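Long-range contacts in osmolarity sensor protein EnvZ (Escherichia coli, PDB 5XGA), which acts as a histidine kinase that probably senses osmolarity through its periplasmic domain and passes the signal on by phosphorylation: residues F74-M79 with T87-E92; Q81-P86 with L102-S107; V93-P98 with W111-L116. All blocks are in the same frame, centred on the assembly; numbering follows the deposited sequence. Where two conformers were deposited one is given.

Contact 1. Residues F74-M79 with T87-E92; sequences FLSHQM and TEVRVE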
loop_
_atom_site.group_PDB
_atom_site.type_symbol
_atom_site.label_atom_id
_atom_site.label_comp_id
_atom_site.label_asym_id
_atom_site.label_seq_id
_atom_site.Cartn_x
_atom_site.Cartn_y
_atom_site.Cartn_z
ATOM N N PHE A 74 -3.944 13.852 -0.582
ATOM C CA PHE A 74 -4.967 13.250 0.253
ATOM C C PHE A 74 -4.672 11.769 0.472
ATOM O O PHE A 74 -4.724 11.286 1.601
ATOM C CB PHE A 74 -6.362 13.432 -0.342
ATOM C CG PHE A 74 -7.440 12.814 0.491
ATOM C CD1 PHE A 74 -7.792 13.373 1.712
ATOM C CD2 PHE A 74 -8.084 11.657 0.076
ATOM C CE1 PHE A 74 -8.779 12.794 2.501
ATOM C CE2 PHE A 74 -9.071 11.079 0.856
ATOM C CZ PHE A 74 -9.415 11.648 2.070
ATOM N N LEU A 75 -4.355 11.046 -0.598
ATOM C CA LEU A 75 -4.044 9.623 -0.443
ATOM C C LEU A 75 -2.881 9.416 0.529
ATOM O O LEU A 75 -2.894 8.481 1.333
ATOM C CB LEU A 75 -3.709 8.988 -1.791
ATOM C CG LEU A 75 -4.772 8.994 -2.899
ATOM C CD1 LEU A 75 -4.265 8.189 -4.072
ATOM C CD2 LEU A 75 -6.125 8.456 -2.415
ATOM N N SER A 76 -1.866 10.275 0.440
ATOM C CA SER A 76 -0.710 10.148 1.326
ATOM C C SER A 76 -1.106 10.352 2.794
ATOM O O SER A 76 -0.645 9.629 3.673
ATOM C CB SER A 76 0.390 11.143 0.927
ATOM O OG SER A 76 0.806 10.942 -0.421
ATOM N N HIS A 77 -1.936 11.350 3.070
ATOM C CA HIS A 77 -2.369 11.584 4.451
ATOM C C HIS A 77 -3.281 10.454 4.937
ATOM O O HIS A 77 -3.156 9.974 6.071
ATOM C CB HIS A 77 -3.090 12.920 4.572
ATOM C CG HIS A 77 -2.174 14.079 4.762
ATOM N ND1 HIS A 77 -1.748 14.494 6.009
ATOM C CD2 HIS A 77 -1.589 14.911 3.869
ATOM C CE1 HIS A 77 -0.947 15.535 5.874
ATOM N NE2 HIS A 77 -0.831 15.805 4.585
ATOM N N GLN A 78 -4.193 10.035 4.063
ATOM C CA GLN A 78 -5.108 8.944 4.380
ATOM C C GLN A 78 -4.304 7.683 4.701
ATOM O O GLN A 78 -4.591 6.983 5.662
ATOM C CB GLN A 78 -6.082 8.695 3.219
ATOM C CG GLN A 78 -7.076 7.553 3.483
ATOM C CD GLN A 78 -8.059 7.310 2.335
ATOM O OE1 GLN A 78 -9.277 7.369 2.524
ATOM N NE2 GLN A 78 -7.531 7.021 1.148
ATOM N N MET A 79 -3.284 7.408 3.901
ATOM C CA MET A 79 -2.405 6.271 4.148
ATOM C C MET A 79 -1.612 6.486 5.440
ATOM O O MET A 79 -1.544 5.596 6.285
ATOM C CB MET A 79 -1.461 6.062 2.958
ATOM C CG MET A 79 -0.437 4.939 3.145
ATOM S SD MET A 79 -1.164 3.283 3.019
ATOM C CE MET A 79 -1.796 3.306 1.325
ATOM N N THR A 87 4.110 8.988 5.566
ATOM C CA THR A 87 4.029 8.172 4.370
ATOM C C THR A 87 3.965 9.036 3.121
ATOM O O THR A 87 3.510 10.181 3.166
ATOM C CB THR A 87 2.799 7.248 4.438
ATOM O OG1 THR A 87 2.845 6.494 5.657
ATOM C CG2 THR A 87 2.766 6.302 3.258
ATOM N N GLU A 88 4.433 8.485 2.006
ATOM C CA GLU A 88 4.271 9.117 0.712
ATOM C C GLU A 88 3.541 8.143 -0.221
ATOM O O GLU A 88 3.942 6.995 -0.340
ATOM C CB GLU A 88 5.632 9.512 0.129
ATOM C CG GLU A 88 5.649 9.798 -1.370
ATOM C CD GLU A 88 5.056 11.133 -1.730
ATOM O OE1 GLU A 88 3.978 11.456 -1.196
ATOM O OE2 GLU A 88 5.661 11.858 -2.552
ATOM N N VAL A 89 2.466 8.602 -0.854
ATOM C CA VAL A 89 1.789 7.823 -1.878
ATOM C C VAL A 89 1.873 8.576 -3.196
ATOM O O VAL A 89 1.465 9.733 -3.288
ATOM C CB VAL A 89 0.307 7.557 -1.529
ATOM C CG1 VAL A 89 -0.435 6.977 -2.734
ATOM C CG2 VAL A 89 0.188 6.637 -0.280
ATOM N N ARG A 90 2.410 7.919 -4.214
ATOM C CA ARG A 90 2.418 8.485 -5.559
ATOM C C ARG A 90 1.663 7.555 -6.489
ATOM O O ARG A 90 1.659 6.334 -6.280
ATOM C CB ARG A 90 3.849 8.699 -6.052
ATOM C CG ARG A 90 4.641 9.680 -5.217
ATOM C CD ARG A 90 5.908 10.123 -5.926
ATOM N NE ARG A 90 6.850 10.671 -4.960
ATOM C CZ ARG A 90 8.159 10.749 -5.156
ATOM N NH1 ARG A 90 8.679 10.319 -6.299
ATOM N NH2 ARG A 90 8.944 11.248 -4.211
ATOM N N VAL A 91 1.007 8.107 -7.506
ATOM C CA VAL A 91 0.245 7.250 -8.412
ATOM C C VAL A 91 0.643 7.467 -9.858
ATOM O O VAL A 91 0.663 8.599 -10.364
ATOM C CB VAL A 91 -1.272 7.460 -8.295
ATOM C CG1 VAL A 91 -2.006 6.480 -9.230
ATOM C CG2 VAL A 91 -1.735 7.266 -6.845
ATOM N N GLU A 92 0.959 6.352 -10.498
ATOM C CA GLU A 92 1.305 6.307 -11.907
ATOM C C GLU A 92 0.031 5.962 -12.642
ATOM O O GLU A 92 -0.420 4.809 -12.630
ATOM C CB GLU A 92 2.421 5.281 -12.135
ATOM C CG GLU A 92 2.684 4.854 -13.545
ATOM C CD GLU A 92 3.766 3.795 -13.598
ATOM O OE1 GLU A 92 4.168 3.398 -14.706
ATOM O OE2 GLU A 92 4.218 3.357 -12.516
#
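Helix segment 74-79 runs across strand 87-92 with the two axes 6.7 Å apart at their closest and their N-to-C directions 140° apart, nearer antiparallel than parallel; Ser-76 and Val-89 have the closest alpha carbons. Helix 73-83 packs here on the five-stranded antiparallel sheet. The hydroxyl of Ser-76, turned back beside its own backbone N (chi1 -58°), accepts the amide hydrogen of Val-89, with OG 2.9 Å from N and an N-H...O angle of 158°. The same hydroxyl is hydrogen-bonded to the carbonyl of Tyr-72, four residues earlier and just ahead of the helix. The two methyls of Val-89 divide the work: CG1 meets CB of Leu-75 at 4.0 Å, and CG2 lies 3.7 Å from CB of Met-79. Farther along the strand, CD1 of Leu-75 reaches CG2 of Val-91 at 3.9 Å, the two side chains crossing at about a right angle. Toward the other end, CG of Met-79 lies 3.5 Å from CG2 of Thr-87 in the conformer given. Asn-14, Leu-17 and Ala-18 of helix 10-24 also touch Met-79. Replacing Ser-76 by an alanine would probably leave the Val-89 amide without this acceptor. One hydroxyl thus joins helix and strand backbones beside a buried apolar patch.

Contact 2. Residues Q81-P86 with L102-S107; sequences QQLGGP and LKTWLS. With CPS (3-[(3-cholamidopropyl)dimethylammonio]-1-propanesulfonate), chain B.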
loop_
_atom_site.group_PDB
_atom_site.type_symbol
_atom_site.label_atom_id
_atom_site.label_comp_id
_atom_site.label_asym_id
_atom_site.label_seq_id
_atom_site.Cartn_x
_atom_site.Cartn_y
_atom_site.Cartn_z
ATOM N N GLN A 81 -2.278 8.208 8.088
ATOM C CA GLN A 81 -3.152 8.068 9.250
ATOM C C GLN A 81 -3.447 6.611 9.589
ATOM O O GLN A 81 -3.525 6.256 10.758
ATOM C CB GLN A 81 -4.463 8.815 9.018
ATOM C CG GLN A 81 -4.924 9.626 10.209
ATOM C CD GLN A 81 -5.570 10.928 9.790
ATOM O OE1 GLN A 81 -6.012 11.076 8.646
ATOM N NE2 GLN A 81 -5.617 11.890 10.709
ATOM N N GLN A 82 -3.623 5.767 8.577
ATOM C CA GLN A 82 -3.934 4.359 8.817
ATOM C C GLN A 82 -2.703 3.579 9.234
ATOM O O GLN A 82 -2.768 2.716 10.107
ATOM C CB GLN A 82 -4.546 3.714 7.569
ATOM C CG GLN A 82 -5.971 4.120 7.296
ATOM C CD GLN A 82 -6.919 3.677 8.392
ATOM O OE1 GLN A 82 -7.049 2.481 8.686
ATOM N NE2 GLN A 82 -7.585 4.647 9.008
ATOM N N LEU A 83 -1.574 3.864 8.600
ATOM C CA LEU A 83 -0.343 3.144 8.922
ATOM C C LEU A 83 0.279 3.673 10.196
ATOM O O LEU A 83 1.125 3.011 10.798
ATOM C CB LEU A 83 0.679 3.243 7.786
ATOM C CG LEU A 83 0.230 2.707 6.422
ATOM C CD1 LEU A 83 1.426 2.567 5.486
ATOM C CD2 LEU A 83 -0.513 1.379 6.567
ATOM N N GLY A 84 -0.110 4.885 10.579
ATOM C CA GLY A 84 0.349 5.483 11.827
ATOM C C GLY A 84 1.756 6.051 11.810
ATOM O O GLY A 84 2.447 6.042 12.831
ATOM N N GLY A 85 2.181 6.556 10.659
ATOM C CA GLY A 85 3.497 7.157 10.519
ATOM C C GLY A 85 3.611 7.880 9.189
ATOM O O GLY A 85 2.761 7.685 8.320
ATOM N N PRO A 86 4.649 8.727 9.027
ATOM C CA PRO A 86 4.815 9.523 7.804
ATOM C C PRO A 86 4.919 8.656 6.561
ATOM O O PRO A 86 5.741 7.730 6.490
ATOM C CB PRO A 86 6.124 10.280 8.049
ATOM C CG PRO A 86 6.199 10.399 9.539
ATOM C CD PRO A 86 5.640 9.095 10.053
ATOM N N LEU A 102 4.434 3.527 -2.952
ATOM C CA LEU A 102 4.294 3.811 -1.531
ATOM C C LEU A 102 5.658 3.759 -0.856
ATOM O O LEU A 102 6.425 2.820 -1.074
ATOM C CB LEU A 102 3.337 2.793 -0.880
ATOM C CG LEU A 102 3.279 2.738 0.640
ATOM C CD1 LEU A 102 2.593 3.979 1.205
ATOM C CD2 LEU A 102 2.585 1.483 1.121
ATOM N N LYS A 103 5.964 4.780 -0.057
ATOM C CA LYS A 103 7.141 4.769 0.792
ATOM C C LYS A 103 6.720 5.180 2.203
ATOM O O LYS A 103 5.883 6.071 2.364
ATOM C CB LYS A 103 8.229 5.709 0.240
ATOM C CG LYS A 103 9.500 5.721 1.083
ATOM C CD LYS A 103 10.647 6.462 0.409
ATOM C CE LYS A 103 11.450 5.534 -0.513
ATOM N NZ LYS A 103 12.703 6.203 -0.978
ATOM N N THR A 104 7.265 4.513 3.219
ATOM C CA THR A 104 6.914 4.843 4.606
ATOM C C THR A 104 8.132 5.102 5.451
ATOM O O THR A 104 9.252 4.772 5.063
ATOM C CB THR A 104 6.117 3.730 5.321
ATOM O OG1 THR A 104 7.027 2.731 5.814
ATOM C CG2 THR A 104 5.050 3.108 4.400
ATOM N N TRP A 105 7.890 5.656 6.634
ATOM C CA TRP A 105 8.974 6.047 7.525
ATOM C C TRP A 105 9.736 4.821 8.011
ATOM O O TRP A 105 10.893 4.930 8.420
ATOM C CB TRP A 105 8.430 6.841 8.717
ATOM C CG TRP A 105 7.761 5.984 9.767
ATOM C CD1 TRP A 105 8.263 5.656 10.994
ATOM C CD2 TRP A 105 6.478 5.346 9.678
ATOM N NE1 TRP A 105 7.372 4.861 11.677
ATOM C CE2 TRP A 105 6.269 4.653 10.892
ATOM C CE3 TRP A 105 5.488 5.291 8.691
ATOM C CZ2 TRP A 105 5.110 3.912 11.145
ATOM C CZ3 TRP A 105 4.335 4.558 8.943
ATOM C CH2 TRP A 105 4.156 3.878 10.163
ATOM N N LEU A 106 9.075 3.663 7.948
ATOM C CA LEU A 106 9.629 2.383 8.401
ATOM C C LEU A 106 10.758 1.862 7.512
ATOM O O LEU A 106 11.673 1.193 7.990
ATOM C CB LEU A 106 8.525 1.319 8.475
ATOM C CG LEU A 106 7.380 1.453 9.479
ATOM C CD1 LEU A 106 6.254 0.492 9.116
ATOM C CD2 LEU A 106 7.853 1.200 10.906
ATOM N N SER A 107 10.688 2.151 6.219
ATOM C CA SER A 107 11.710 1.690 5.280
ATOM C C SER A 107 11.995 2.752 4.250
ATOM O O SER A 107 11.571 2.637 3.101
ATOM C CB SER A 107 11.271 0.401 4.582
ATOM O OG SER A 107 10.977 -0.610 5.521
HETATM C C1 CPS B . 5.548 -2.239 4.486
HETATM C C2 CPS B . 6.605 -3.291 4.243
HETATM C C3 CPS B . 6.364 -4.101 6.648
HETATM C C4 CPS B . 7.067 -4.530 7.914
HETATM C C5 CPS B . 8.081 -5.591 7.647
HETATM C C6 CPS B . 9.014 -5.081 6.582
HETATM C C7 CPS B . 10.138 -6.070 6.499
HETATM C C8 CPS B . 10.288 -6.470 7.949
HETATM C C9 CPS B . 9.117 -5.860 8.719
HETATM C C10 CPS B . 7.319 -6.855 7.269
HETATM C C11 CPS B . 5.884 -4.532 3.771
HETATM C C12 CPS B . 6.147 -0.886 4.822
HETATM C C13 CPS B . 7.026 -0.427 3.686
HETATM C C14 CPS B . 8.161 -1.426 3.527
HETATM C C15 CPS B . 7.606 -2.790 3.200
HETATM C C16 CPS B . 8.741 -3.767 2.942
HETATM C C17 CPS B . 9.390 -4.278 4.226
HETATM C C18 CPS B . 8.346 -4.743 5.263
HETATM C C19 CPS B . 7.315 -3.673 5.538
HETATM C C20 CPS B . 8.729 -6.716 9.944
HETATM C C21 CPS B . 7.423 -6.328 10.644
HETATM C C22 CPS B . 9.867 -6.794 10.956
HETATM C C23 CPS B . 9.743 -7.830 12.059
HETATM C C24 CPS B . 11.129 -8.272 12.514
HETATM C C25 CPS B . 12.820 -10.063 12.599
HETATM C C26 CPS B . 13.094 -11.490 12.086
HETATM C C27 CPS B . 14.503 -12.032 12.391
HETATM C C28 CPS B . 13.865 -14.208 13.129
HETATM C C29 CPS B . 14.121 -13.801 10.803
HETATM C C30 CPS B . 16.095 -13.800 12.122
HETATM N N1 CPS B . 11.507 -9.518 12.218
HETATM N N2 CPS B . 14.653 -13.479 12.130
HETATM O O1 CPS B . 11.874 -7.530 13.142
HETATM O O2 CPS B . 7.464 0.906 3.949
HETATM O O3 CPS B . 10.301 -3.305 4.738
HETATM O O4 CPS B . 7.736 -3.408 8.429
#
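The Trp-105 indole lies against the loop 84-86 that follows helix 73-83, with Gly-85 over one face of its six-membered ring, although the modelled approach is too close for its detail to be trusted. On that same face, toward the rim, Pro-86 CD stands 3.8 Å from Trp-105 CG, and Leu-106 CG lies over the rim of the opposite face. At the edge, near the ring plane, are the carbonyl oxygens of Leu-83 and Pro-86. The indole is put there by a chi1 of 77°, with CG held between the backbone N and the carbonyl carbon. Its own amide gives a weak hydrogen bond to the Pro-86 carbonyl, Trp-105 N to Pro-86 O being 3.0 Å. Away from the ring, Leu-83 CD1 touches Thr-104 CG2 at 3.8 Å. Thr-104 OG1 takes the amide of Leu-106, 3.1 Å from its N, in an ST turn. Two hydroxyls of the type I turn from Thr-104 to Ser-107 hold the bound CHAPS: Thr-104 OG1 is hydrogen-bonded to CPS O2 at 2.6 Å, and Ser-107 OG to CPS O3 at 2.9 Å. The contact joins the C-terminal end of helix 73-83 to the end of strand 99-104, and Leu-83 also packs on Val-21 and Arg-22 of helix 10-24.

Contact 3. Residues V93-P98 with W111-L116; sequences VNKSSP and WVRVPL. With CPS (3-[(3-cholamidopropyl)dimethylammonio]-1-propanesulfonate), chain B.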
loop_
_atom_site.group_PDB
_atom_site.type_symbol
_atom_site.label_atom_id
_atom_site.label_comp_id
_atom_site.label_asym_id
_atom_site.label_seq_id
_atom_site.Cartn_x
_atom_site.Cartn_y
_atom_site.Cartn_z
ATOM N N VAL A 93 -0.589 6.981 -13.223
ATOM C CA VAL A 93 -1.873 6.800 -13.883
ATOM C C VAL A 93 -1.634 6.433 -15.335
ATOM O O VAL A 93 -2.574 6.262 -16.112
ATOM C CB VAL A 93 -2.754 8.052 -13.770
ATOM C CG1 VAL A 93 -3.320 8.163 -12.354
ATOM C CG2 VAL A 93 -1.960 9.300 -14.141
ATOM N N ASN A 94 -0.359 6.306 -15.686
ATOM C CA ASN A 94 0.026 5.657 -16.930
ATOM C C ASN A 94 -0.323 4.178 -16.823
ATOM O O ASN A 94 -0.673 3.696 -15.739
ATOM C CB ASN A 94 1.525 5.841 -17.225
ATOM C CG ASN A 94 2.223 6.762 -16.226
ATOM O OD1 ASN A 94 1.583 7.547 -15.518
ATOM N ND2 ASN A 94 3.549 6.671 -16.174
ATOM N N LYS A 95 -0.227 3.464 -17.943
ATOM C CA LYS A 95 -0.611 2.055 -18.005
ATOM C C LYS A 95 -2.131 1.935 -17.875
ATOM O O LYS A 95 -2.672 0.836 -17.729
ATOM C CB LYS A 95 0.098 1.242 -16.912
ATOM C CG LYS A 95 1.615 1.407 -16.894
ATOM C CD LYS A 95 2.210 1.054 -15.532
ATOM C CE LYS A 95 2.689 -0.393 -15.477
ATOM N NZ LYS A 95 1.586 -1.367 -15.693
ATOM N N SER A 96 -2.808 3.083 -17.927
ATOM C CA SER A 96 -4.271 3.169 -17.873
ATOM C C SER A 96 -4.873 2.596 -16.575
ATOM O O SER A 96 -5.784 3.196 -15.994
ATOM C CB SER A 96 -4.885 2.473 -19.093
ATOM O OG SER A 96 -6.223 2.898 -19.307
ATOM N N SER A 97 -4.388 1.436 -16.134
ATOM C CA SER A 97 -4.752 0.914 -14.819
ATOM C C SER A 97 -3.706 1.393 -13.821
ATOM O O SER A 97 -2.526 1.100 -13.976
ATOM C CB SER A 97 -4.846 -0.611 -14.825
ATOM O OG SER A 97 -5.477 -1.087 -13.645
ATOM N N PRO A 98 -4.135 2.151 -12.802
ATOM C CA PRO A 98 -3.191 2.854 -11.932
ATOM C C PRO A 98 -2.195 1.914 -11.246
ATOM O O PRO A 98 -2.505 0.741 -11.001
ATOM C CB PRO A 98 -4.099 3.525 -10.887
ATOM C CG PRO A 98 -5.470 3.463 -11.437
ATOM C CD PRO A 98 -5.516 2.246 -12.302
ATOM N N TRP A 111 10.900 1.500 -2.084
ATOM C CA TRP A 111 9.602 1.828 -2.648
ATOM C C TRP A 111 8.745 0.569 -2.780
ATOM O O TRP A 111 9.210 -0.468 -3.259
ATOM C CB TRP A 111 9.751 2.496 -4.013
ATOM C CG TRP A 111 10.068 3.959 -3.930
ATOM C CD1 TRP A 111 11.300 4.537 -4.020
ATOM C CD2 TRP A 111 9.135 5.030 -3.738
ATOM N NE1 TRP A 111 11.193 5.903 -3.906
ATOM C CE2 TRP A 111 9.871 6.232 -3.731
ATOM C CE3 TRP A 111 7.746 5.091 -3.573
ATOM C CZ2 TRP A 111 9.271 7.476 -3.553
ATOM C CZ3 TRP A 111 7.150 6.330 -3.409
ATOM C CH2 TRP A 111 7.914 7.504 -3.388
ATOM N N VAL A 112 7.491 0.672 -2.363
ATOM C CA VAL A 112 6.533 -0.423 -2.501
ATOM C C VAL A 112 5.677 -0.178 -3.737
ATOM O O VAL A 112 5.013 0.858 -3.834
ATOM C CB VAL A 112 5.642 -0.544 -1.240
ATOM C CG1 VAL A 112 4.500 -1.500 -1.466
ATOM C CG2 VAL A 112 6.482 -0.976 -0.031
ATOM N N ARG A 113 5.712 -1.113 -4.686
ATOM C CA ARG A 113 4.930 -0.973 -5.910
ATOM C C ARG A 113 3.734 -1.901 -5.887
ATOM O O ARG A 113 3.892 -3.113 -5.760
ATOM C CB ARG A 113 5.772 -1.273 -7.150
ATOM C CG ARG A 113 4.981 -1.095 -8.450
ATOM C CD ARG A 113 5.700 -1.743 -9.621
ATOM N NE ARG A 113 4.981 -1.514 -10.874
ATOM C CZ ARG A 113 4.089 -2.355 -11.393
ATOM N NH1 ARG A 113 3.799 -3.494 -10.781
ATOM N NH2 ARG A 113 3.487 -2.054 -12.540
ATOM N N VAL A 114 2.540 -1.328 -6.014
ATOM C CA VAL A 114 1.303 -2.106 -5.968
ATOM C C VAL A 114 0.353 -1.668 -7.077
ATOM O O VAL A 114 -0.197 -0.570 -7.031
ATOM C CB VAL A 114 0.581 -1.957 -4.602
ATOM C CG1 VAL A 114 -0.525 -2.986 -4.464
ATOM C CG2 VAL A 114 1.561 -2.128 -3.468
ATOM N N PRO A 115 0.168 -2.525 -8.085
ATOM C CA PRO A 115 -0.818 -2.278 -9.143
ATOM C C PRO A 115 -2.242 -2.373 -8.623
ATOM O O PRO A 115 -2.551 -3.271 -7.829
ATOM C CB PRO A 115 -0.542 -3.399 -10.153
ATOM C CG PRO A 115 -0.022 -4.510 -9.312
ATOM C CD PRO A 115 0.844 -3.821 -8.261
ATOM N N LEU A 116 -3.097 -1.451 -9.056
ATOM C CA LEU A 116 -4.527 -1.552 -8.783
ATOM C C LEU A 116 -5.105 -2.675 -9.644
ATOM O O LEU A 116 -4.946 -2.665 -10.862
ATOM C CB LEU A 116 -5.235 -0.218 -9.065
ATOM C CG LEU A 116 -6.716 -0.081 -8.678
ATOM C CD1 LEU A 116 -7.069 1.381 -8.499
ATOM C CD2 LEU A 116 -7.625 -0.708 -9.722
HETATM C C1 CPS B . 5.548 -2.239 4.486
HETATM C C2 CPS B . 6.605 -3.291 4.243
HETATM C C3 CPS B . 6.364 -4.101 6.648
HETATM C C4 CPS B . 7.067 -4.530 7.914
HETATM C C5 CPS B . 8.081 -5.591 7.647
HETATM C C6 CPS B . 9.014 -5.081 6.582
HETATM C C7 CPS B . 10.138 -6.070 6.499
HETATM C C8 CPS B . 10.288 -6.470 7.949
HETATM C C9 CPS B . 9.117 -5.860 8.719
HETATM C C10 CPS B . 7.319 -6.855 7.269
HETATM C C11 CPS B . 5.884 -4.532 3.771
HETATM C C12 CPS B . 6.147 -0.886 4.822
HETATM C C13 CPS B . 7.026 -0.427 3.686
HETATM C C14 CPS B . 8.161 -1.426 3.527
HETATM C C15 CPS B . 7.606 -2.790 3.200
HETATM C C16 CPS B . 8.741 -3.767 2.942
HETATM C C17 CPS B . 9.390 -4.278 4.226
HETATM C C18 CPS B . 8.346 -4.743 5.263
HETATM C C19 CPS B . 7.315 -3.673 5.538
HETATM C C20 CPS B . 8.729 -6.716 9.944
HETATM C C21 CPS B . 7.423 -6.328 10.644
HETATM C C22 CPS B . 9.867 -6.794 10.956
HETATM C C23 CPS B . 9.743 -7.830 12.059
HETATM C C24 CPS B . 11.129 -8.272 12.514
HETATM C C25 CPS B . 12.820 -10.063 12.599
HETATM C C26 CPS B . 13.094 -11.490 12.086
HETATM C C27 CPS B . 14.503 -12.032 12.391
HETATM C C28 CPS B . 13.865 -14.208 13.129
HETATM C C29 CPS B . 14.121 -13.801 10.803
HETATM C C30 CPS B . 16.095 -13.800 12.122
HETATM N N1 CPS B . 11.507 -9.518 12.218
HETATM N N2 CPS B . 14.653 -13.479 12.130
HETATM O O1 CPS B . 11.874 -7.530 13.142
HETATM O O2 CPS B . 7.464 0.906 3.949
HETATM O O3 CPS B . 10.301 -3.305 4.738
HETATM O O4 CPS B . 7.736 -3.408 8.429
#
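Consecutive strands 87-92, 99-104 and 110-115, neighbours in the sheet, form an antiparallel meander, and here the loop between the first two meets the end of the third, Pro-98 and Leu-116 carrying most of the contact. The amide of Leu-116 donates to the Pro-98 carbonyl, with N 3.0 Å from O and an N-H...O angle of 163°, so that backbone pairing continues just past the ends of both strands. Beside this bond the leucine, its CG anti to the backbone N (chi1 -173°), crosses the proline ring at a slant, bringing Leu-116 CD1 to 3.9 Å from Pro-98 CG. Helix 10-24 covers the pair, Leu-10 touching Pro-98 and Phe-13 touching Leu-116. A weak hydrogen bond from the hydroxyl of Ser-97 to the Leu-116 carbonyl, OG to O 3.2 Å, adds a second link. Toward the opposite end of the strand, Val-112 belongs to the detergent pocket: its CG2 lies 3.8 Å from C13 of the bound CHAPS. At the surface, the extended Arg-113 approaches Lys-95 from the opposite direction. These are like charges, and the disorder of Lys-95 makes their meeting uncertain; as modelled, Lys-95 CE lies at the edge of the guanidinium, near its plane, and Lys-95 NZ is 3.7 Å from Arg-113 NH2.

In the fold
All three contacts reach the same five-stranded antiparallel sheet. Contacts 1 and 2 share helix 73-83, whose middle packs on strand 87-92 and whose C-terminal end and following loop meet the end of strand 99-104 and the turn after it; their centres are about 10 Å apart. The centre of contact 3 lies about 13 Å from that of contact 1 and about 18 Å from that of contact 2, with contacts 2 and 3 on opposite sides of the chain's centre. Along the chain contact 1 closes before contact 3 opens, whereas contact 2 interlocks with both. Strand 99-104 pairs with strands 87-92 and 110-115, tying the three contacts into one sheet. The CHAPS molecule touched by contacts 2 and 3 therefore rests on adjoining strands.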